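Local coordinates for protein (r)-specific enoyl-coa hydratase (PDB 1IQ6) that catalyses the reversible hydration of short-chain trans-2-enoyl-CoA, four to six carbons long, to (3R)-3-hydroxyacyl-CoA, working as a homodimer, at residues R13-F18 with E93-V98; I109-T114 with T126-V131. One frame throughout, in Å; residues are numbered along the deposited sequence.

Interaction 1 (R13-F18 with E93-V98); sequences RLSKRF and EVTAEV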
loop_
_atom_site.group_PDB
_atom_site.type_symbol
_atom_site.label_atom_id
_atom_site.label_comp_id
_atom_site.label_asym_id
_atom_site.label_seq_id
_atom_site.Cartn_x
_atom_site.Cartn_y
_atom_site.Cartn_z
ATOM N N ARG B 13 4.804 -16.789 -4.256
ATOM C CA ARG B 13 4.037 -16.557 -3.047
ATOM C C ARG B 13 4.930 -16.542 -1.820
ATOM O O ARG B 13 6.086 -16.958 -1.866
ATOM C CB ARG B 13 2.960 -17.637 -2.874
ATOM C CG ARG B 13 3.514 -19.041 -2.644
ATOM C CD ARG B 13 2.462 -19.980 -2.058
ATOM N NE ARG B 13 1.358 -20.256 -2.974
ATOM C CZ ARG B 13 0.347 -21.072 -2.691
ATOM N NH1 ARG B 13 -0.616 -21.272 -3.582
ATOM N NH2 ARG B 13 0.294 -21.685 -1.515
ATOM N N LEU B 14 4.384 -16.024 -0.728
ATOM C CA LEU B 14 5.090 -15.990 0.543
ATOM C C LEU B 14 4.025 -15.904 1.624
ATOM O O LEU B 14 2.886 -15.522 1.360
ATOM C CB LEU B 14 6.056 -14.795 0.627
ATOM C CG LEU B 14 5.561 -13.344 0.604
ATOM C CD1 LEU B 14 4.832 -12.995 1.896
ATOM C CD2 LEU B 14 6.764 -12.426 0.434
ATOM N N SER B 15 4.387 -16.292 2.839
ATOM C CA SER B 15 3.453 -16.233 3.946
ATOM C C SER B 15 4.094 -15.416 5.049
ATOM O O SER B 15 5.320 -15.372 5.170
ATOM C CB SER B 15 3.120 -17.637 4.456
ATOM O OG SER B 15 2.419 -18.377 3.469
ATOM N N LYS B 16 3.261 -14.765 5.847
ATOM C CA LYS B 16 3.772 -13.948 6.930
ATOM C C LYS B 16 2.714 -13.681 7.981
ATOM O O LYS B 16 1.527 -13.647 7.680
ATOM C CB LYS B 16 4.282 -12.617 6.378
ATOM C CG LYS B 16 4.913 -11.740 7.433
ATOM C CD LYS B 16 5.665 -10.580 6.819
ATOM C CE LYS B 16 6.386 -9.803 7.902
ATOM N NZ LYS B 16 7.296 -8.773 7.343
ATOM N N ARG B 17 3.162 -13.494 9.219
ATOM C CA ARG B 17 2.271 -13.195 10.327
ATOM C C ARG B 17 2.537 -11.772 10.795
ATOM O O ARG B 17 3.663 -11.435 11.164
ATOM C CB ARG B 17 2.517 -14.151 11.500
ATOM C CG ARG B 17 1.954 -15.542 11.327
ATOM C CD ARG B 17 2.280 -16.413 12.544
ATOM N NE ARG B 17 1.799 -17.781 12.373
ATOM C CZ ARG B 17 0.545 -18.169 12.573
ATOM N NH1 ARG B 17 0.206 -19.436 12.380
ATOM N NH2 ARG B 17 -0.369 -17.300 12.987
ATOM N N PHE B 18 1.513 -10.930 10.762
ATOM C CA PHE B 18 1.670 -9.565 11.236
ATOM C C PHE B 18 1.082 -9.529 12.634
ATOM O O PHE B 18 -0.137 -9.599 12.802
ATOM C CB PHE B 18 0.929 -8.570 10.343
ATOM C CG PHE B 18 1.563 -8.372 8.995
ATOM C CD1 PHE B 18 0.882 -8.731 7.837
ATOM C CD2 PHE B 18 2.829 -7.805 8.880
ATOM C CE1 PHE B 18 1.453 -8.525 6.580
ATOM C CE2 PHE B 18 3.406 -7.598 7.628
ATOM C CZ PHE B 18 2.711 -7.959 6.475
ATOM N N GLU B 93 -1.707 -15.644 10.270
ATOM C CA GLU B 93 -0.855 -15.716 9.091
ATOM C C GLU B 93 -1.659 -15.443 7.824
ATOM O O GLU B 93 -2.868 -15.661 7.783
ATOM C CB GLU B 93 -0.209 -17.104 9.008
ATOM C CG GLU B 93 0.612 -17.357 7.754
ATOM C CD GLU B 93 1.197 -18.758 7.716
ATOM O OE1 GLU B 93 2.313 -18.960 8.239
ATOM O OE2 GLU B 93 0.529 -19.663 7.174
ATOM N N VAL B 94 -0.978 -14.919 6.811
ATOM C CA VAL B 94 -1.595 -14.673 5.513
ATOM C C VAL B 94 -0.634 -15.181 4.450
ATOM O O VAL B 94 0.549 -15.406 4.715
ATOM C CB VAL B 94 -1.846 -13.171 5.228
ATOM C CG1 VAL B 94 -2.775 -12.595 6.276
ATOM C CG2 VAL B 94 -0.527 -12.414 5.171
ATOM N N THR B 95 -1.156 -15.371 3.246
ATOM C CA THR B 95 -0.339 -15.813 2.128
ATOM C C THR B 95 -0.553 -14.808 0.997
ATOM O O THR B 95 -1.692 -14.524 0.624
ATOM C CB THR B 95 -0.744 -17.226 1.656
ATOM O OG1 THR B 95 -0.542 -18.163 2.725
ATOM C CG2 THR B 95 0.102 -17.653 0.457
ATOM N N ALA B 96 0.542 -14.247 0.497
ATOM C CA ALA B 96 0.488 -13.284 -0.598
ATOM C C ALA B 96 0.853 -14.065 -1.854
ATOM O O ALA B 96 1.795 -14.859 -1.841
ATOM C CB ALA B 96 1.482 -12.154 -0.359
ATOM N N GLU B 97 0.103 -13.844 -2.930
ATOM C CA GLU B 97 0.339 -14.560 -4.184
ATOM C C GLU B 97 0.276 -13.623 -5.381
ATOM O O GLU B 97 -0.636 -12.802 -5.480
ATOM C CB GLU B 97 -0.720 -15.661 -4.363
ATOM C CG GLU B 97 -0.749 -16.687 -3.234
ATOM C CD GLU B 97 -1.869 -17.713 -3.357
ATOM O OE1 GLU B 97 -2.045 -18.508 -2.405
ATOM O OE2 GLU B 97 -2.573 -17.737 -4.392
ATOM N N VAL B 98 1.254 -13.737 -6.278
ATOM C CA VAL B 98 1.264 -12.936 -7.496
ATOM C C VAL B 98 1.423 -13.884 -8.676
ATOM O O VAL B 98 2.029 -14.952 -8.554
ATOM C CB VAL B 98 2.413 -11.879 -7.528
ATOM C CG1 VAL B 98 2.307 -10.955 -6.312
ATOM C CG2 VAL B 98 3.775 -12.558 -7.603
HETATM O O HOH W 1 -1.310 -20.560 -5.956
HETATM O O HOH W 2 3.739 -19.008 11.122
#
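L14 and K16 form antiparallel hydrogen-bonded pairs with A96 and V94, four backbone N-H...O=C bonds in all, and the segment axes run 155° apart in direction and come within 4.6 Å. On the other face of the sheet R13 and S15 sit across from E97 and T95 in non-hydrogen-bonded pairs, and the side chains of R17 and E93 lie on that face too. The R13 guanidinium lies beside the E97 carboxylate with the two planes only 10° apart, stacked. E97 OE1 stands over the face of R13, 3.3 Å from its NH1, so this salt bridge rests on charge and no N-H points at the oxygen. An N-H of NH1 goes instead to a water 2.6 Å away in the guanidinium plane, which bonds weakly to E97 OE2. A bend at chi3 (66°) turns the R13 chain along E97. Next to it, the hydroxyls S15 OG and T95 OG1 share a hydrogen bond of 3.1 Å. The pairing joins strand 11-17, outermost in the sheet within its chain, to strand 93-103 of the hot dog fold, in which an antiparallel sheet wraps helix 55-68. L14 and A96 meet on the helix side, CD1 to CB at 4.1 Å, and both touch L65 of that helix. K16, fully extended, carries its NZ to E31 and the carbonyl of L29 in the second subunit. R17 lays its guanidinium over E93 CB, 3.8 Å from CZ; its NE reaches E93 OE1 through a water, while NH2 bonds to the carbonyl of G91.

Interaction 2 (I109-T114 with T126-V131); sequences IATLTT and TGEAVV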
loop_
_atom_site.group_PDB
_atom_site.type_symbol
_atom_site.label_atom_id
_atom_site.label_comp_id
_atom_site.label_asym_id
_atom_site.label_seq_id
_atom_site.Cartn_x
_atom_site.Cartn_y
_atom_site.Cartn_z
ATOM N N ILE B 109 6.760 -4.055 -19.844
ATOM C CA ILE B 109 5.839 -3.923 -18.724
ATOM C C ILE B 109 5.063 -5.218 -18.519
ATOM O O ILE B 109 4.704 -5.896 -19.481
ATOM C CB ILE B 109 4.850 -2.765 -18.979
ATOM C CG1 ILE B 109 5.621 -1.440 -19.027
ATOM C CG2 ILE B 109 3.764 -2.740 -17.904
ATOM C CD1 ILE B 109 4.762 -0.229 -19.325
ATOM N N ALA B 110 4.810 -5.561 -17.261
ATOM C CA ALA B 110 4.073 -6.770 -16.942
ATOM C C ALA B 110 2.901 -6.450 -16.035
ATOM O O ALA B 110 2.954 -5.509 -15.241
ATOM C CB ALA B 110 4.987 -7.781 -16.248
ATOM N N THR B 111 1.832 -7.219 -16.181
ATOM C CA THR B 111 0.669 -7.062 -15.322
ATOM C C THR B 111 0.562 -8.364 -14.542
ATOM O O THR B 111 0.755 -9.448 -15.095
ATOM C CB THR B 111 -0.622 -6.833 -16.130
ATOM O OG1 THR B 111 -0.507 -5.610 -16.864
ATOM C CG2 THR B 111 -1.829 -6.743 -15.196
ATOM N N LEU B 112 0.283 -8.254 -13.247
ATOM C CA LEU B 112 0.161 -9.432 -12.399
ATOM C C LEU B 112 -1.047 -9.346 -11.486
ATOM O O LEU B 112 -1.393 -8.268 -11.007
ATOM C CB LEU B 112 1.410 -9.600 -11.520
ATOM C CG LEU B 112 2.789 -9.667 -12.187
ATOM C CD1 LEU B 112 3.357 -8.258 -12.309
ATOM C CD2 LEU B 112 3.726 -10.554 -11.365
ATOM N N THR B 113 -1.701 -10.479 -11.259
ATOM C CA THR B 113 -2.823 -10.511 -10.334
ATOM C C THR B 113 -2.164 -10.675 -8.965
ATOM O O THR B 113 -1.255 -11.490 -8.795
ATOM C CB THR B 113 -3.777 -11.678 -10.651
ATOM O OG1 THR B 113 -4.556 -11.336 -11.807
ATOM C CG2 THR B 113 -4.712 -11.961 -9.483
ATOM N N THR B 114 -2.612 -9.874 -8.006
ATOM C CA THR B 114 -2.055 -9.865 -6.656
ATOM C C THR B 114 -3.142 -10.165 -5.632
ATOM O O THR B 114 -4.126 -9.434 -5.534
ATOM C CB THR B 114 -1.439 -8.488 -6.372
ATOM O OG1 THR B 114 -2.443 -7.477 -6.530
ATOM C CG2 THR B 114 -0.310 -8.205 -7.358
ATOM N N THR B 126 -7.486 -8.344 -3.114
ATOM C CA THR B 126 -7.254 -8.735 -4.498
ATOM C C THR B 126 -7.065 -7.498 -5.360
ATOM O O THR B 126 -7.506 -6.406 -5.010
ATOM C CB THR B 126 -8.411 -9.601 -5.048
ATOM O OG1 THR B 126 -8.039 -10.113 -6.335
ATOM C CG2 THR B 126 -9.695 -8.789 -5.168
ATOM N N GLY B 127 -6.386 -7.668 -6.483
ATOM C CA GLY B 127 -6.153 -6.545 -7.366
ATOM C C GLY B 127 -5.116 -6.908 -8.399
ATOM O O GLY B 127 -4.830 -8.090 -8.610
ATOM N N GLU B 128 -4.551 -5.889 -9.037
ATOM C CA GLU B 128 -3.543 -6.091 -10.067
ATOM C C GLU B 128 -2.403 -5.091 -9.962
ATOM O O GLU B 128 -2.614 -3.915 -9.658
ATOM C CB GLU B 128 -4.166 -5.944 -11.456
ATOM C CG GLU B 128 -5.167 -6.999 -11.851
ATOM C CD GLU B 128 -5.777 -6.699 -13.208
ATOM O OE1 GLU B 128 -6.497 -5.687 -13.322
ATOM O OE2 GLU B 128 -5.525 -7.465 -14.160
ATOM N N ALA B 129 -1.194 -5.567 -10.225
ATOM C CA ALA B 129 -0.021 -4.714 -10.213
ATOM C C ALA B 129 0.470 -4.571 -11.647
ATOM O O ALA B 129 0.332 -5.486 -12.462
ATOM C CB ALA B 129 1.078 -5.331 -9.354
ATOM N N VAL B 130 1.014 -3.403 -11.953
ATOM C CA VAL B 130 1.589 -3.133 -13.264
ATOM C C VAL B 130 3.016 -2.724 -12.926
ATOM O O VAL B 130 3.228 -1.791 -12.149
ATOM C CB VAL B 130 0.874 -1.974 -13.984
ATOM C CG1 VAL B 130 1.557 -1.705 -15.321
ATOM C CG2 VAL B 130 -0.593 -2.326 -14.212
ATOM N N VAL B 131 3.993 -3.423 -13.496
ATOM C CA VAL B 131 5.387 -3.131 -13.193
ATOM C C VAL B 131 6.307 -3.094 -14.404
ATOM O O VAL B 131 6.115 -3.830 -15.373
ATOM C CB VAL B 131 5.965 -4.175 -12.207
ATOM C CG1 VAL B 131 5.126 -4.224 -10.943
ATOM C CG2 VAL B 131 6.000 -5.541 -12.860
HETATM O O HOH W 3 -3.779 -9.334 -13.822
#
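Five backbone hydrogen bonds join A110, L112 and T114 to V131, A129 and G127, with the segments antiparallel and their axes 4.4 Å apart at closest approach. The pairs A110-V131 and L112-A129 each exchange two bonds, all nearly straight. T114 N to G127 O is straighter still at 179°, although the donor stands 41° out of the carbonyl plane and so misses the lone pairs. The two segments belong to the hairpin of strands 109-117 and 123-132, in the antiparallel sheet of the hot dog fold. Apolar contacts fill the face turned to helix 55-68: L112 CD1 meets V131 CG2 at 3.8 Å, the side chains crossing at about a right angle, and T114 CG2 lies 3.8 Å from A129 CB. L66 of the helix touches L112, A129 and V131, while T114 OG1 is hydrogen-bonded to Q80. At the end of the contact I109 CG2 packs on V130 CG1 at 3.6 Å, V130 holding that methyl anti to its own N (chi1 178°). On the face of T113 and E128 a water links the two side chains, 2.9 Å from T113 OG1 and donating to E128 OE2 at 2.6 Å.

How the interactions relate
Strands 93-103 and 109-117 are neighbours in one sheet, and their pairing lies between interactions 1 and 2, whose centres are about 16 Å apart. The two meet where V98 of the first packs on T114 and L112 of the second, V98 CG1 lying 3.9 Å from T114 CG2. Interaction 1 is a surface contact at the outermost strand: two of its ten touching residues are buried, and a salt bridge, a water-bridged charged pair and a hydroxyl pair lie on the face away from the helix. Interaction 2 has six of twelve buried and relies more on aliphatic packing. Both lean on helix 55-68, but 13-18 also reaches the second subunit, whereas no other chain touches 109-114 or 126-131.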